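PDB 5WB5: putative eukaryotic translation initiation factor eIF-4E from Leishmania major, which probably binds the 7-methylguanosine cap, including the cap 4 form, of messenger RNA and acts in the initiation of translation. Local coordinates for residues L29-P34 with H69-S74. Sequence-based numbering, arbitrary orientation.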
loop_
_atom_site.group_PDB
_atom_site.type_symbol
_atom_site.label_atom_id
_atom_site.label_comp_id
_atom_site.label_asym_id
_atom_site.label_seq_id
_atom_site.Cartn_x
_atom_site.Cartn_y
_atom_site.Cartn_z
ATOM N N LEU A 29 -6.772 -0.061 3.934
ATOM C CA LEU A 29 -5.603 -0.878 4.226
ATOM C C LEU A 29 -6.040 -2.222 4.800
ATOM O O LEU A 29 -6.966 -2.290 5.616
ATOM C CB LEU A 29 -4.677 -0.157 5.215
ATOM C CG LEU A 29 -3.491 -0.925 5.812
ATOM C CD1 LEU A 29 -2.412 -1.179 4.782
ATOM C CD2 LEU A 29 -2.913 -0.178 7.008
ATOM N N TRP A 30 -5.361 -3.286 4.371
ATOM C CA TRP A 30 -5.631 -4.646 4.810
ATOM C C TRP A 30 -4.311 -5.316 5.172
ATOM O O TRP A 30 -3.247 -4.936 4.678
ATOM C CB TRP A 30 -6.339 -5.470 3.726
ATOM C CG TRP A 30 -7.440 -4.753 2.982
ATOM C CD1 TRP A 30 -7.327 -3.619 2.225
ATOM C CD2 TRP A 30 -8.813 -5.153 2.898
ATOM N NE1 TRP A 30 -8.548 -3.282 1.691
ATOM C CE2 TRP A 30 -9.477 -4.208 2.088
ATOM C CE3 TRP A 30 -9.547 -6.215 3.434
ATOM C CZ2 TRP A 30 -10.838 -4.293 1.803
ATOM C CZ3 TRP A 30 -10.899 -6.296 3.152
ATOM C CH2 TRP A 30 -11.529 -5.341 2.342
ATOM N N TYR A 31 -4.395 -6.335 6.029
ATOM C CA TYR A 31 -3.236 -7.111 6.454
ATOM C C TYR A 31 -3.610 -8.580 6.553
ATOM O O TYR A 31 -4.652 -8.916 7.121
ATOM C CB TYR A 31 -2.716 -6.643 7.813
ATOM C CG TYR A 31 -1.735 -7.594 8.466
ATOM C CD1 TYR A 31 -2.178 -8.634 9.278
ATOM C CD2 TYR A 31 -0.368 -7.450 8.280
ATOM C CE1 TYR A 31 -1.287 -9.501 9.877
ATOM C CE2 TYR A 31 0.528 -8.309 8.877
ATOM C CZ TYR A 31 0.068 -9.332 9.675
ATOM O OH TYR A 31 0.972 -10.184 10.267
ATOM N N ASP A 32 -2.766 -9.457 6.012
ATOM C CA ASP A 32 -3.008 -10.890 6.170
ATOM C C ASP A 32 -1.697 -11.616 6.434
ATOM O O ASP A 32 -0.610 -11.103 6.156
ATOM C CB ASP A 32 -3.732 -11.503 4.959
ATOM C CG ASP A 32 -2.898 -11.498 3.693
ATOM O OD1 ASP A 32 -1.682 -11.233 3.766
ATOM O OD2 ASP A 32 -3.466 -11.765 2.612
ATOM N N SER A 33 -1.823 -12.826 6.994
ATOM C CA SER A 33 -0.691 -13.641 7.423
ATOM C C SER A 33 -1.191 -15.023 7.827
ATOM O O SER A 33 -2.407 -15.242 7.892
ATOM C CB SER A 33 0.043 -12.974 8.591
ATOM O OG SER A 33 -0.743 -12.999 9.772
ATOM N N PRO A 34 -0.300 -15.980 8.097
ATOM C CA PRO A 34 -0.773 -17.303 8.541
ATOM C C PRO A 34 -1.675 -17.242 9.760
ATOM O O PRO A 34 -2.533 -18.117 9.930
ATOM C CB PRO A 34 0.529 -18.058 8.841
ATOM C CG PRO A 34 1.542 -17.411 7.960
ATOM C CD PRO A 34 1.158 -15.960 7.883
ATOM N N HIS A 69 10.665 -3.811 7.974
ATOM C CA HIS A 69 11.876 -4.352 8.581
ATOM C C HIS A 69 11.559 -5.186 9.813
ATOM O O HIS A 69 12.286 -6.136 10.124
ATOM C CB HIS A 69 12.829 -3.213 8.944
ATOM C CG HIS A 69 14.007 -3.645 9.757
ATOM N ND1 HIS A 69 14.647 -4.850 9.560
ATOM C CD2 HIS A 69 14.665 -3.030 10.768
ATOM C CE1 HIS A 69 15.647 -4.960 10.417
ATOM N NE2 HIS A 69 15.680 -3.868 11.161
ATOM N N ALA A 70 10.485 -4.849 10.524
ATOM C CA ALA A 70 10.073 -5.575 11.717
ATOM C C ALA A 70 8.845 -6.442 11.495
ATOM O O ALA A 70 8.390 -7.098 12.437
ATOM C CB ALA A 70 9.802 -4.589 12.860
ATOM N N LEU A 71 8.307 -6.475 10.282
ATOM C CA LEU A 71 7.087 -7.214 10.015
ATOM C C LEU A 71 7.375 -8.713 9.944
ATOM O O LEU A 71 8.511 -9.151 9.745
ATOM C CB LEU A 71 6.450 -6.728 8.713
ATOM C CG LEU A 71 5.025 -7.193 8.417
ATOM C CD1 LEU A 71 4.072 -6.759 9.519
ATOM C CD2 LEU A 71 4.569 -6.647 7.072
ATOM N N ARG A 72 6.318 -9.504 10.110
ATOM C CA ARG A 72 6.461 -10.949 10.170
ATOM C C ARG A 72 6.826 -11.514 8.799
ATOM O O ARG A 72 6.573 -10.905 7.757
ATOM C CB ARG A 72 5.170 -11.587 10.684
ATOM C CG ARG A 72 5.311 -13.045 11.053
ATOM C CD ARG A 72 4.051 -13.574 11.696
ATOM N NE ARG A 72 4.187 -14.981 12.055
ATOM C CZ ARG A 72 4.112 -15.987 11.188
ATOM N NH1 ARG A 72 3.904 -15.748 9.900
ATOM N NH2 ARG A 72 4.250 -17.237 11.611
ATOM N N THR A 73 7.416 -12.714 8.817
ATOM C CA THR A 73 7.999 -13.284 7.604
ATOM C C THR A 73 6.945 -13.526 6.530
ATOM O O THR A 73 7.213 -13.332 5.339
ATOM C CB THR A 73 8.726 -14.588 7.940
ATOM O OG1 THR A 73 9.715 -14.341 8.947
ATOM C CG2 THR A 73 9.407 -15.164 6.705
ATOM N N SER A 74 5.753 -13.968 6.921
ATOM C CA SER A 74 4.666 -14.248 5.981
ATOM C C SER A 74 3.527 -13.278 6.278
ATOM O O SER A 74 2.598 -13.601 7.019
ATOM C CB SER A 74 4.209 -15.689 6.089
ATOM O OG SER A 74 5.268 -16.577 5.779
#
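With chi1 at 166° in Y31 and -168° in L71, both side chains leave their backbones with CG opposite the main-chain N, and they pass antiparallel to one another so that CE2 of Y31 lies 3.9 Å from CD1 of L71. The methyl comes in obliquely to the phenol ring, an apolar touch between two buried residues. Beyond it the phenol oxygen is held by polar partners: OG of S33 gives Y31 OH a weak hydrogen bond of 3.3 Å, and a further bond joins that oxygen to OG of S75, the first residue of strand 75-81. Further along, the side chain of R72 runs out fully extended from CG to NE and sets its guanidinium beside the proline ring, NH1 standing 3.5 Å from CG of P34. The two side chains meet at a slant, and this is a van der Waals contact. CB of S74 packs on the same ring, 3.7 Å from P34 CG. The backbones come nearest at S33 and S74, whose CA atoms are 5.6 Å apart. No conventional hydrogen bond passes between residues 29-34 and 69-74. Regular pairing starts just past S74, where the backbones of W30 and D32 bond to those of H78 and Q76 in strand 75-81. The chain of another protein also reaches this place, packing on Y31 and L71 and forming backbone hydrogen bonds with A70. What the contact joins is the end of strand 22-32 and the loop that leads from helix 55-64 into strand 75-81, its antiparallel neighbour in the curved sheet of the eIF4E fold.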